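Local atomic coordinates of BldN (Streptomyces venezuelae, PDB entry 6DXO), a protein that is the N-terminal part of a membrane protein that probably acts as an anti-sigma factor in the RsbN-sigma BldN complex. Residues Q16-R21 / A45-L50. Numbering follows the deposited sequence.
Sequences QALEDR and ALASGL
Leu-18 lays one branch against the methyl of Ala-47: its CD2 sits 3.6 Å from Ala-47 CB, and this is the one apolar touch between 16-21 and 45-50. The CA-CB bond of Leu-18 is not aimed at the other helix. With CG anti to the carbonyl carbon (chi1 -73°), the isobutyl group swings across the gap and its end makes up the difference. Ala-47 points toward helix 3-20, and its CB alone makes the contact.

One turn further along helix 3-20, Arg-21 meets Ser-48, the residue after Ala-47. The Arg-21 chain sets out with CG anti to the backbone N, and the bend at chi2 (54°) then carries the guanidinium beside Ser-48 OG. That oxygen lies 3.4 Å from Arg-21 CG. It also sits over one face of the guanidinium, 3.5 Å above the plane and displaced toward the rim. An oxygen in that position is not lined up with an N-H, so the contact is van der Waals and perhaps weakly polar. Ser-48 OG makes a weak hydrogen bond to Leu-44 O, one turn back in its own helix.

With just 126 Å² buried in total, this is a light surface contact between two helices of the probable anti-sigma domain. No other protein chain of the assembly touches either segment, so it lies outside the interface with the sigma factor. It brings the C-terminal end of helix 3-20 against helix 41-51, across a connection whose residues 22-38 are not modelled. Ala-17 and Leu-18 also pack on Leu-44, extending the seam one turn back along helix 41-51.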
ATOM      1  N   GLN B  16       7.074 -16.898 -19.833  1.00 52.79           N
ATOM      2  CA  GLN B  16       7.840 -17.586 -18.800  1.00 51.25           C
ATOM      3  C   GLN B  16       9.166 -16.887 -18.511  1.00 53.44           C
ATOM      4  O   GLN B  16       9.612 -16.831 -17.367  1.00 58.57           O
ATOM      5  CB  GLN B  16       8.089 -19.043 -19.197  1.00 53.20           C
ATOM      6  CG  GLN B  16       8.760 -19.851 -18.110  1.00 58.07           C
ATOM      7  CD  GLN B  16       7.961 -19.857 -16.823  1.00 59.79           C
ATOM      8  OE1 GLN B  16       8.520 -19.760 -15.731  1.00 63.68           O
ATOM      9  NE2 GLN B  16       6.646 -19.976 -16.945  1.00 63.97           N
ATOM     10  N   ALA B  17       9.792 -16.357 -19.557  1.00 48.79           N
ATOM     11  CA  ALA B  17      11.035 -15.613 -19.411  1.00 43.78           C
ATOM     12  C   ALA B  17      10.829 -14.321 -18.616  1.00 50.05           C
ATOM     13  O   ALA B  17      11.650 -13.968 -17.770  1.00 46.80           O
ATOM     14  CB  ALA B  17      11.629 -15.308 -20.770  1.00 41.46           C
ATOM     15  N   LEU B  18       9.734 -13.614 -18.889  1.00 52.27           N
ATOM     16  CA  LEU B  18       9.456 -12.363 -18.186  1.00 49.08           C
ATOM     17  C   LEU B  18       9.351 -12.598 -16.686  1.00 52.01           C
ATOM     18  O   LEU B  18       9.948 -11.868 -15.893  1.00 57.60           O
ATOM     19  CB  LEU B  18       8.172 -11.714 -18.704  1.00 42.30           C
ATOM     20  CG  LEU B  18       8.260 -11.074 -20.088  1.00 41.78           C
ATOM     21  CD1 LEU B  18       6.872 -10.726 -20.597  1.00 44.21           C
ATOM     22  CD2 LEU B  18       9.154  -9.843 -20.058  1.00 36.07           C
ATOM     23  N   GLU B  19       8.589 -13.615 -16.303  1.00 53.15           N
ATOM     24  CA  GLU B  19       8.480 -13.992 -14.901  1.00 57.46           C
ATOM     25  C   GLU B  19       9.875 -14.141 -14.300  1.00 57.68           C
ATOM     26  O   GLU B  19      10.164 -13.605 -13.230  1.00 60.96           O
ATOM     27  CB  GLU B  19       7.700 -15.301 -14.754  1.00 52.99           C
ATOM     28  CG  GLU B  19       6.245 -15.217 -15.182  1.00 60.62           C
ATOM     29  CD  GLU B  19       5.521 -16.546 -15.070  1.00 70.96           C
ATOM     30  OE1 GLU B  19       6.173 -17.601 -15.229  1.00 76.71           O
ATOM     31  OE2 GLU B  19       4.298 -16.537 -14.818  1.00 73.06           O
ATOM     32  N   ASP B  20      10.736 -14.868 -15.004  1.00 55.08           N
ATOM     33  CA  ASP B  20      12.101 -15.091 -14.551  1.00 58.42           C
ATOM     34  C   ASP B  20      12.833 -13.767 -14.414  1.00 61.16           C
ATOM     35  O   ASP B  20      13.569 -13.548 -13.455  1.00 60.42           O
ATOM     36  CB  ASP B  20      12.848 -15.996 -15.533  1.00 64.22           C
ATOM     37  CG  ASP B  20      12.389 -17.442 -15.465  1.00 64.98           C
ATOM     38  OD1 ASP B  20      11.357 -17.713 -14.817  1.00 63.22           O
ATOM     39  OD2 ASP B  20      13.060 -18.304 -16.069  1.00 68.01           O
ATOM     40  N   ARG B  21      12.623 -12.884 -15.383  1.00 62.99           N
ATOM     41  CA  ARG B  21      13.298 -11.596 -15.401  1.00 66.56           C
ATOM     42  C   ARG B  21      12.614 -10.598 -14.474  1.00 62.75           C
ATOM     43  O   ARG B  21      13.175 -10.203 -13.454  1.00 65.49           O
ATOM     44  CB  ARG B  21      13.355 -11.043 -16.826  1.00 68.82           C
ATOM     45  CG  ARG B  21      14.243  -9.829 -16.962  1.00 71.58           C
ATOM     46  CD  ARG B  21      15.627 -10.122 -16.412  1.00 78.57           C
ATOM     47  NE  ARG B  21      16.464  -8.930 -16.396  1.00 84.31           N
ATOM     48  CZ  ARG B  21      16.487  -8.050 -15.401  1.00 87.74           C
ATOM     49  NH1 ARG B  21      15.716  -8.229 -14.338  1.00 88.99           N
ATOM     50  NH2 ARG B  21      17.280  -6.990 -15.470  1.00 87.68           N
ATOM     51  N   ALA B  45      14.999  -7.597 -23.300  1.00 40.81           N
ATOM     52  CA  ALA B  45      15.747  -6.371 -23.050  1.00 42.99           C
ATOM     53  C   ALA B  45      14.842  -5.151 -23.165  1.00 40.72           C
ATOM     54  O   ALA B  45      14.991  -4.179 -22.416  1.00 39.52           O
ATOM     55  CB  ALA B  45      16.926  -6.257 -24.013  1.00 45.08           C
ATOM     56  N   LEU B  46      13.908  -5.202 -24.110  1.00 40.31           N
ATOM     57  CA  LEU B  46      12.962  -4.113 -24.300  1.00 42.53           C
ATOM     58  C   LEU B  46      12.001  -4.027 -23.115  1.00 42.15           C
ATOM     59  O   LEU B  46      11.739  -2.941 -22.597  1.00 31.91           O
ATOM     60  CB  LEU B  46      12.193  -4.287 -25.611  1.00 47.51           C
ATOM     61  CG  LEU B  46      13.042  -4.232 -26.882  1.00 51.00           C
ATOM     62  CD1 LEU B  46      12.241  -4.674 -28.098  1.00 49.91           C
ATOM     63  CD2 LEU B  46      13.607  -2.835 -27.087  1.00 53.41           C
ATOM     64  N   ALA B  47      11.485  -5.178 -22.688  1.00 41.50           N
ATOM     65  CA  ALA B  47      10.587  -5.229 -21.539  1.00 37.91           C
ATOM     66  C   ALA B  47      11.288  -4.743 -20.274  1.00 34.87           C
ATOM     67  O   ALA B  47      10.684  -4.058 -19.446  1.00 35.16           O
ATOM     68  CB  ALA B  47      10.045  -6.633 -21.342  1.00 35.79           C
ATOM     69  N   SER B  48      12.557  -5.107 -20.119  1.00 32.69           N
ATOM     70  CA  SER B  48      13.336  -4.644 -18.969  1.00 41.46           C
ATOM     71  C   SER B  48      13.582  -3.143 -19.052  1.00 33.99           C
ATOM     72  O   SER B  48      13.575  -2.445 -18.041  1.00 32.67           O
ATOM     73  CB  SER B  48      14.668  -5.393 -18.867  1.00 44.72           C
ATOM     74  OG  SER B  48      14.474  -6.722 -18.417  1.00 52.40           O
ATOM     75  N   GLY B  49      13.800  -2.646 -20.264  1.00 35.93           N
ATOM     76  CA  GLY B  49      13.997  -1.223 -20.471  1.00 34.49           C
ATOM     77  C   GLY B  49      12.792  -0.421 -20.020  1.00 35.44           C
ATOM     78  O   GLY B  49      12.923   0.605 -19.339  1.00 34.63           O
ATOM     79  N   LEU B  50      11.605  -0.894 -20.400  1.00 32.34           N
ATOM     80  CA  LEU B  50      10.365  -0.254 -19.993  1.00 30.28           C
ATOM     81  C   LEU B  50      10.149  -0.373 -18.487  1.00 32.65           C
ATOM     82  O   LEU B  50       9.752   0.592 -17.830  1.00 33.51           O
ATOM     83  CB  LEU B  50       9.182  -0.856 -20.754  1.00 35.20           C
ATOM     84  CG  LEU B  50       9.158  -0.534 -22.251  1.00 39.54           C
ATOM     85  CD1 LEU B  50       8.062  -1.317 -22.968  1.00 40.22           C
ATOM     86  CD2 LEU B  50       8.996   0.966 -22.485  1.00 34.73           C
TER